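Local coordinates for protein beta 1-3 glucanase (Clostridium beijerinckii NCIMB 8052, PDB 5H4E) that probably hydrolyses beta-1,3-glucans, as a glycoside hydrolase family 64 beta-1,3-glucanase domain, at residues P2-K14 / S85-I99. Sequence-based numbering, arbitrary orientation.
Sequences PPLKSGFVTLQVK and SYAYIPKIIGARMYI
Val9 and Ile89 exchange a pair of backbone hydrogen bonds, and Leu11 and Ala87 exchange another, the tightest being Leu11 N to Ala87 O at 2.7 Å. This is an antiparallel ladder at the edge of one sheet of a beta-sandwich arrangement: strand 86-89 lies at the border of a mixed five-stranded sheet and strand 9-14 bonds on its other side to strand 366-374. At the Val13 end of the ladder Val13 N donates a hydrogen bond to Ser85 O, while in the Gln12 amide, its chain bent at chi2 (74°), NE2 donates to Ser85 OG at 2.8 Å and to Val13 O, both acceptors in the amide plane.

On the sheet face carrying Thr10, Gln12, Tyr86 and Tyr88, the N-terminal loop folds back over the tyrosines. Pro3 CG makes a CH-pi contact over the centre of the Tyr86 ring, 3.5 Å from its centroid, and Lys5 CD makes another over Tyr88. Lys5 NZ makes an off-centre cation-pi contact with Tyr88 but is hydrogen-bonded to Asn46 O. Thr10 OG1 ties the loop down by donating to Pro3 O at 2.6 Å, and a water bridges Leu4 O and Tyr88 OH.

The other face turns into the apolar layer between this sheet and the one holding strand 95-99; the short axes of strands 9-14 and 95-99 approach to 10.8 Å. Leu11 CD1 touches Ile89 CG2 and Met97 SD; the extended Met97 chain ends with CE 3.7 Å from Val13 CG2.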
ATOM      1  N   PRO A   2      23.977  -3.353   9.275  1.00 27.84           N
ATOM      2  CA  PRO A   2      23.640  -4.771   9.129  1.00 26.83           C
ATOM      3  C   PRO A   2      24.653  -5.513   8.258  1.00 25.78           C
ATOM      4  O   PRO A   2      25.406  -4.874   7.512  1.00 24.08           O
ATOM      5  CB  PRO A   2      22.249  -4.741   8.468  1.00 23.01           C
ATOM      6  CG  PRO A   2      22.044  -3.357   8.012  1.00 27.21           C
ATOM      7  CD  PRO A   2      22.870  -2.473   8.874  1.00 28.24           C
ATOM      8  N   PRO A   3      24.671  -6.850   8.349  1.00 25.22           N
ATOM      9  CA  PRO A   3      25.567  -7.659   7.524  1.00 23.78           C
ATOM     10  C   PRO A   3      25.249  -7.490   6.048  1.00 26.47           C
ATOM     11  O   PRO A   3      24.079  -7.515   5.661  1.00 23.21           O
ATOM     12  CB  PRO A   3      25.286  -9.087   7.997  1.00 28.04           C
ATOM     13  CG  PRO A   3      23.927  -9.028   8.594  1.00 26.57           C
ATOM     14  CD  PRO A   3      23.821  -7.682   9.218  1.00 24.32           C
ATOM     15  N   LEU A   4      26.284  -7.321   5.234  1.00 24.55           N
ATOM     16  CA  LEU A   4      26.088  -7.090   3.814  1.00 23.96           C
ATOM     17  C   LEU A   4      26.699  -8.210   2.985  1.00 27.19           C
ATOM     18  O   LEU A   4      27.645  -8.874   3.407  1.00 25.64           O
ATOM     19  CB  LEU A   4      26.686  -5.750   3.411  1.00 21.43           C
ATOM     20  CG  LEU A   4      26.207  -4.614   4.325  1.00 25.14           C
ATOM     21  CD1 LEU A   4      27.037  -3.371   4.133  1.00 29.27           C
ATOM     22  CD2 LEU A   4      24.719  -4.326   4.084  1.00 22.23           C
ATOM     23  N   LYS A   5      26.136  -8.418   1.806  1.00 21.91           N
ATOM     24  CA  LYS A   5      26.683  -9.373   0.856  1.00 27.59           C
ATOM     25  C   LYS A   5      26.855  -8.651  -0.451  1.00 24.94           C
ATOM     26  O   LYS A   5      25.952  -7.953  -0.882  1.00 23.78           O
ATOM     27  CB  LYS A   5      25.770 -10.585   0.678  1.00 24.88           C
ATOM     28  CG  LYS A   5      26.135 -11.746   1.558  1.00 31.65           C
ATOM     29  CD  LYS A   5      25.021 -12.783   1.628  1.00 31.24           C
ATOM     30  CE  LYS A   5      24.649 -13.303   0.259  1.00 30.23           C
ATOM     31  NZ  LYS A   5      23.894 -14.586   0.386  1.00 26.75           N
ATOM     32  N   SER A   6      28.014  -8.807  -1.079  1.00 26.04           N
ATOM     33  CA  SER A   6      28.223  -8.200  -2.379  1.00 23.62           C
ATOM     34  C   SER A   6      27.134  -8.683  -3.337  1.00 26.47           C
ATOM     35  O   SER A   6      26.899  -9.888  -3.467  1.00 28.16           O
ATOM     36  CB  SER A   6      29.618  -8.525  -2.920  1.00 28.90           C
ATOM     37  OG  SER A   6      29.914  -7.707  -4.040  1.00 31.11           O
ATOM     38  N   GLY A   7      26.443  -7.739  -3.970  1.00 25.09           N
ATOM     39  CA  GLY A   7      25.433  -8.080  -4.957  1.00 27.22           C
ATOM     40  C   GLY A   7      24.024  -8.167  -4.403  1.00 25.49           C
ATOM     41  O   GLY A   7      23.090  -8.498  -5.130  1.00 26.37           O
ATOM     42  N   PHE A   8      23.873  -7.882  -3.114  1.00 21.16           N
ATOM     43  CA  PHE A   8      22.572  -7.952  -2.447  1.00 21.61           C
ATOM     44  C   PHE A   8      22.278  -6.668  -1.702  1.00 21.04           C
ATOM     45  O   PHE A   8      23.170  -5.854  -1.473  1.00 23.04           O
ATOM     46  CB  PHE A   8      22.525  -9.122  -1.463  1.00 20.10           C
ATOM     47  CG  PHE A   8      22.564 -10.462  -2.120  1.00 23.05           C
ATOM     48  CD1 PHE A   8      23.762 -10.987  -2.587  1.00 26.79           C
ATOM     49  CD2 PHE A   8      21.403 -11.197  -2.278  1.00 19.19           C
ATOM     50  CE1 PHE A   8      23.803 -12.232  -3.204  1.00 28.39           C
ATOM     51  CE2 PHE A   8      21.433 -12.445  -2.890  1.00 25.51           C
ATOM     52  CZ  PHE A   8      22.637 -12.963  -3.355  1.00 24.57           C
ATOM     53  N   VAL A   9      21.013  -6.482  -1.348  1.00 18.31           N
ATOM     54  CA  VAL A   9      20.612  -5.466  -0.377  1.00 19.69           C
ATOM     55  C   VAL A   9      20.168  -6.187   0.892  1.00 19.14           C
ATOM     56  O   VAL A   9      19.508  -7.224   0.831  1.00 21.76           O
ATOM     57  CB  VAL A   9      19.468  -4.565  -0.902  1.00 20.85           C
ATOM     58  CG1 VAL A   9      18.917  -3.677   0.215  1.00 17.53           C
ATOM     59  CG2 VAL A   9      19.950  -3.713  -2.077  1.00 17.77           C
ATOM     60  N   THR A  10      20.552  -5.663   2.043  1.00 18.49           N
ATOM     61  CA  THR A  10      20.104  -6.256   3.292  1.00 16.81           C
ATOM     62  C   THR A  10      18.929  -5.464   3.855  1.00 18.12           C
ATOM     63  O   THR A  10      18.951  -4.230   3.878  1.00 17.63           O
ATOM     64  CB  THR A  10      21.248  -6.314   4.325  1.00 20.49           C
ATOM     65  OG1 THR A  10      22.326  -7.084   3.782  1.00 18.69           O
ATOM     66  CG2 THR A  10      20.776  -6.943   5.637  1.00 18.12           C
ATOM     67  N   LEU A  11      17.903  -6.188   4.292  1.00 15.59           N
ATOM     68  CA  LEU A  11      16.778  -5.617   5.009  1.00 17.45           C
ATOM     69  C   LEU A  11      16.837  -6.063   6.476  1.00 17.78           C
ATOM     70  O   LEU A  11      16.635  -7.232   6.783  1.00 19.60           O
ATOM     71  CB  LEU A  11      15.471  -6.047   4.352  1.00 16.97           C
ATOM     72  CG  LEU A  11      15.410  -5.823   2.838  1.00 17.09           C
ATOM     73  CD1 LEU A  11      14.138  -6.407   2.284  1.00 18.12           C
ATOM     74  CD2 LEU A  11      15.514  -4.332   2.483  1.00 17.33           C
ATOM     75  N   GLN A  12      17.140  -5.133   7.376  1.00 16.86           N
ATOM     76  CA  GLN A  12      17.333  -5.465   8.782  1.00 18.63           C
ATOM     77  C   GLN A  12      16.068  -5.179   9.580  1.00 19.88           C
ATOM     78  O   GLN A  12      15.599  -4.048   9.590  1.00 19.45           O
ATOM     79  CB  GLN A  12      18.506  -4.665   9.360  1.00 23.71           C
ATOM     80  CG  GLN A  12      18.693  -4.813  10.868  1.00 20.76           C
ATOM     81  CD  GLN A  12      19.278  -6.169  11.230  1.00 22.62           C
ATOM     82  OE1 GLN A  12      20.374  -6.524  10.787  1.00 24.53           O
ATOM     83  NE2 GLN A  12      18.534  -6.947  12.002  1.00 18.37           N
ATOM     84  N   VAL A  13      15.509  -6.195  10.244  1.00 18.96           N
ATOM     85  CA  VAL A  13      14.373  -5.939  11.134  1.00 19.23           C
ATOM     86  C   VAL A  13      14.902  -5.414  12.464  1.00 21.63           C
ATOM     87  O   VAL A  13      15.839  -5.981  13.036  1.00 20.50           O
ATOM     88  CB  VAL A  13      13.499  -7.204  11.379  1.00 17.87           C
ATOM     89  CG1 VAL A  13      12.306  -6.863  12.283  1.00 18.70           C
ATOM     90  CG2 VAL A  13      12.993  -7.781  10.055  1.00 16.94           C
ATOM     91  N   LYS A  14      14.326  -4.310  12.935  1.00 17.20           N
ATOM     92  CA  LYS A  14      14.656  -3.777  14.254  1.00 17.59           C
ATOM     93  C   LYS A  14      13.434  -3.782  15.173  1.00 19.50           C
ATOM     94  O   LYS A  14      12.396  -3.196  14.858  1.00 19.08           O
ATOM     95  CB  LYS A  14      15.228  -2.360  14.136  1.00 22.24           C
ATOM     96  CG  LYS A  14      15.645  -1.751  15.456  1.00 27.97           C
ATOM     97  CD  LYS A  14      16.960  -2.320  15.957  1.00 35.09           C
ATOM     98  CE  LYS A  14      17.329  -1.694  17.296  1.00 38.08           C
ATOM     99  NZ  LYS A  14      17.037  -0.223  17.290  1.00 37.09           N
ATOM    100  N   SER A  85      17.613 -12.040  11.960  1.00 19.52           N
ATOM    101  CA  SER A  85      16.890 -10.782  12.141  1.00 18.83           C
ATOM    102  C   SER A  85      16.889  -9.924  10.883  1.00 21.39           C
ATOM    103  O   SER A  85      16.303  -8.841  10.854  1.00 17.97           O
ATOM    104  CB  SER A  85      17.500  -9.985  13.293  1.00 20.14           C
ATOM    105  OG  SER A  85      18.834  -9.590  12.973  1.00 20.33           O
ATOM    106  N   TYR A  86      17.555 -10.412   9.848  1.00 20.36           N
ATOM    107  CA  TYR A  86      17.726  -9.660   8.613  1.00 20.13           C
ATOM    108  C   TYR A  86      17.470 -10.569   7.415  1.00 18.78           C
ATOM    109  O   TYR A  86      17.590 -11.791   7.510  1.00 20.45           O
ATOM    110  CB  TYR A  86      19.135  -9.069   8.533  1.00 20.67           C
ATOM    111  CG  TYR A  86      20.198 -10.139   8.680  1.00 20.46           C
ATOM    112  CD1 TYR A  86      20.666 -10.507   9.937  1.00 21.70           C
ATOM    113  CD2 TYR A  86      20.692 -10.824   7.567  1.00 21.86           C
ATOM    114  CE1 TYR A  86      21.618 -11.519  10.085  1.00 24.34           C
ATOM    115  CE2 TYR A  86      21.647 -11.842   7.705  1.00 23.47           C
ATOM    116  CZ  TYR A  86      22.104 -12.176   8.967  1.00 24.94           C
ATOM    117  OH  TYR A  86      23.046 -13.167   9.118  1.00 27.40           O
ATOM    118  N   ALA A  87      17.136  -9.951   6.290  1.00 18.42           N
ATOM    119  CA  ALA A  87      16.983 -10.640   5.019  1.00 20.63           C
ATOM    120  C   ALA A  87      17.945 -10.074   3.972  1.00 20.60           C
ATOM    121  O   ALA A  87      18.263  -8.879   3.993  1.00 20.86           O
ATOM    122  CB  ALA A  87      15.551 -10.519   4.534  1.00 18.63           C
ATOM    123  N   TYR A  88      18.426 -10.932   3.079  1.00 19.09           N
ATOM    124  CA  TYR A  88      19.118 -10.472   1.870  1.00 21.56           C
ATOM    125  C   TYR A  88      18.153 -10.511   0.706  1.00 20.40           C
ATOM    126  O   TYR A  88      17.435 -11.492   0.559  1.00 21.33           O
ATOM    127  CB  TYR A  88      20.325 -11.351   1.531  1.00 21.37           C
ATOM    128  CG  TYR A  88      21.386 -11.447   2.595  1.00 20.94           C
ATOM    129  CD1 TYR A  88      22.231 -10.373   2.854  1.00 21.33           C
ATOM    130  CD2 TYR A  88      21.572 -12.625   3.313  1.00 23.81           C
ATOM    131  CE1 TYR A  88      23.223 -10.460   3.805  1.00 21.59           C
ATOM    132  CE2 TYR A  88      22.563 -12.724   4.275  1.00 23.52           C
ATOM    133  CZ  TYR A  88      23.385 -11.637   4.509  1.00 26.44           C
ATOM    134  OH  TYR A  88      24.368 -11.704   5.458  1.00 28.90           O
ATOM    135  N   ILE A  89      18.116  -9.467  -0.123  1.00 18.46           N
ATOM    136  CA  ILE A  89      17.387  -9.582  -1.391  1.00 17.21           C
ATOM    137  C   ILE A  89      18.297  -9.309  -2.574  1.00 18.19           C
ATOM    138  O   ILE A  89      19.212  -8.472  -2.491  1.00 18.77           O
ATOM    139  CB  ILE A  89      16.149  -8.620  -1.489  1.00 17.97           C
ATOM    140  CG1 ILE A  89      16.556  -7.172  -1.252  1.00 17.12           C
ATOM    141  CG2 ILE A  89      15.065  -9.026  -0.506  1.00 18.62           C
ATOM    142  CD1 ILE A  89      15.540  -6.178  -1.789  1.00 17.59           C
ATOM    143  N   PRO A  90      18.064 -10.038  -3.676  1.00 21.33           N
ATOM    144  CA  PRO A  90      18.655  -9.748  -4.978  1.00 20.30           C
ATOM    145  C   PRO A  90      17.675  -8.866  -5.727  1.00 18.93           C
ATOM    146  O   PRO A  90      16.675  -8.485  -5.114  1.00 18.69           O
ATOM    147  CB  PRO A  90      18.769 -11.128  -5.614  1.00 20.67           C
ATOM    148  CG  PRO A  90      17.507 -11.797  -5.153  1.00 22.62           C
ATOM    149  CD  PRO A  90      17.240 -11.264  -3.732  1.00 19.27           C
ATOM    150  N   LYS A  91      17.937  -8.542  -6.991  1.00 19.60           N
ATOM    151  CA  LYS A  91      16.933  -7.877  -7.822  1.00 20.64           C
ATOM    152  C   LYS A  91      15.624  -8.663  -7.705  1.00 23.74           C
ATOM    153  O   LYS A  91      15.645  -9.895  -7.673  1.00 20.71           O
ATOM    154  CB  LYS A  91      17.382  -7.797  -9.281  1.00 23.92           C
ATOM    155  CG  LYS A  91      18.642  -6.979  -9.525  1.00 24.78           C
ATOM    156  CD  LYS A  91      18.384  -5.507  -9.385  1.00 28.34           C
ATOM    157  CE  LYS A  91      19.617  -4.689  -9.805  1.00 28.49           C
ATOM    158  NZ  LYS A  91      20.038  -4.980 -11.210  1.00 36.69           N
ATOM    159  N   ILE A  92      14.503  -7.950  -7.603  1.00 21.91           N
ATOM    160  CA  ILE A  92      13.218  -8.597  -7.344  1.00 21.41           C
ATOM    161  C   ILE A  92      12.092  -7.608  -7.629  1.00 20.38           C
ATOM    162  O   ILE A  92      12.264  -6.397  -7.478  1.00 20.81           O
ATOM    163  CB  ILE A  92      13.129  -9.120  -5.873  1.00 17.99           C
ATOM    164  CG1 ILE A  92      11.915 -10.039  -5.670  1.00 19.23           C
ATOM    165  CG2 ILE A  92      13.122  -7.962  -4.877  1.00 18.02           C
ATOM    166  CD1 ILE A  92      11.910 -10.740  -4.303  1.00 18.71           C
ATOM    167  N   ILE A  93      10.943  -8.116  -8.058  1.00 22.23           N
ATOM    168  CA  ILE A  93       9.810  -7.241  -8.342  1.00 22.18           C
ATOM    169  C   ILE A  93       8.541  -7.644  -7.587  1.00 19.58           C
ATOM    170  O   ILE A  93       8.400  -8.792  -7.157  1.00 22.15           O
ATOM    171  CB  ILE A  93       9.514  -7.201  -9.848  1.00 25.36           C
ATOM    172  CG1 ILE A  93       9.199  -8.593 -10.376  1.00 24.90           C
ATOM    173  CG2 ILE A  93      10.708  -6.633 -10.602  1.00 25.34           C
ATOM    174  CD1 ILE A  93       9.043  -8.621 -11.882  1.00 31.40           C
ATOM    175  N   GLY A  94       7.637  -6.676  -7.428  1.00 18.58           N
ATOM    176  CA  GLY A  94       6.355  -6.885  -6.775  1.00 24.22           C
ATOM    177  C   GLY A  94       6.469  -7.603  -5.443  1.00 21.74           C
ATOM    178  O   GLY A  94       5.677  -8.491  -5.135  1.00 22.63           O
ATOM    179  N   ALA A  95       7.467  -7.230  -4.648  1.00 20.87           N
ATOM    180  CA  ALA A  95       7.769  -7.980  -3.427  1.00 16.92           C
ATOM    181  C   ALA A  95       7.089  -7.389  -2.200  1.00 17.85           C
ATOM    182  O   ALA A  95       6.856  -6.172  -2.131  1.00 19.79           O
ATOM    183  CB  ALA A  95       9.290  -8.046  -3.210  1.00 19.05           C
ATOM    184  N   ARG A  96       6.744  -8.262  -1.254  1.00 19.55           N
ATOM    185  CA  ARG A  96       6.243  -7.852   0.051  1.00 17.45           C
ATOM    186  C   ARG A  96       7.019  -8.561   1.158  1.00 18.62           C
ATOM    187  O   ARG A  96       7.189  -9.783   1.122  1.00 19.25           O
ATOM    188  CB  ARG A  96       4.761  -8.171   0.195  1.00 16.64           C
ATOM    189  CG  ARG A  96       3.871  -7.419  -0.759  1.00 20.98           C
ATOM    190  CD  ARG A  96       2.446  -7.847  -0.541  1.00 24.32           C
ATOM    191  NE  ARG A  96       1.525  -6.994  -1.258  1.00 24.82           N
ATOM    192  CZ  ARG A  96       0.210  -7.001  -1.077  1.00 32.31           C
ATOM    193  NH1 ARG A  96      -0.338  -7.817  -0.187  1.00 27.66           N
ATOM    194  NH2 ARG A  96      -0.555  -6.176  -1.779  1.00 35.84           N
ATOM    195  N   MET A  97       7.486  -7.796   2.140  1.00 16.28           N
ATOM    196  CA  MET A  97       8.053  -8.391   3.341  1.00 16.32           C
ATOM    197  C   MET A  97       7.017  -8.338   4.447  1.00 15.77           C
ATOM    198  O   MET A  97       6.819  -7.289   5.048  1.00 16.33           O
ATOM    199  CB  MET A  97       9.330  -7.664   3.784  1.00 17.16           C
ATOM    200  CG  MET A  97       9.983  -8.282   5.019  1.00 15.90           C
ATOM    201  SD  MET A  97      11.610  -7.530   5.282  1.00 19.44           S
ATOM    202  CE  MET A  97      12.320  -8.596   6.531  1.00 17.11           C
ATOM    203  N   TYR A  98       6.347  -9.458   4.705  1.00 17.50           N
ATOM    204  CA  TYR A  98       5.369  -9.526   5.789  1.00 14.66           C
ATOM    205  C   TYR A  98       6.097  -9.699   7.112  1.00 16.00           C
ATOM    206  O   TYR A  98       6.973 -10.546   7.225  1.00 15.03           O
ATOM    207  CB  TYR A  98       4.393 -10.706   5.603  1.00 17.51           C
ATOM    208  CG  TYR A  98       3.427 -10.575   4.449  1.00 18.67           C
ATOM    209  CD1 TYR A  98       2.209  -9.925   4.611  1.00 23.68           C
ATOM    210  CD2 TYR A  98       3.712 -11.140   3.212  1.00 20.57           C
ATOM    211  CE1 TYR A  98       1.316  -9.816   3.569  1.00 20.38           C
ATOM    212  CE2 TYR A  98       2.826 -11.032   2.158  1.00 24.70           C
ATOM    213  CZ  TYR A  98       1.623 -10.372   2.348  1.00 23.46           C
ATOM    214  OH  TYR A  98       0.726 -10.259   1.311  1.00 28.55           O
ATOM    215  N   ILE A  99       5.726  -8.903   8.107  1.00 16.55           N
ATOM    216  CA  ILE A  99       6.312  -9.007   9.430  1.00 15.72           C
ATOM    217  C   ILE A  99       5.171  -9.107  10.433  1.00 19.24           C
ATOM    218  O   ILE A  99       4.385  -8.168  10.568  1.00 18.95           O
ATOM    219  CB  ILE A  99       7.224  -7.807   9.750  1.00 16.29           C
ATOM    220  CG1 ILE A  99       8.360  -7.735   8.720  1.00 18.76           C
ATOM    221  CG2 ILE A  99       7.809  -7.935  11.181  1.00 16.01           C
ATOM    222  CD1 ILE A  99       9.184  -6.472   8.799  1.00 15.90           C
TER
HETATM  223  O   HOH W   1      27.144 -10.860   5.196  1.00 31.05           O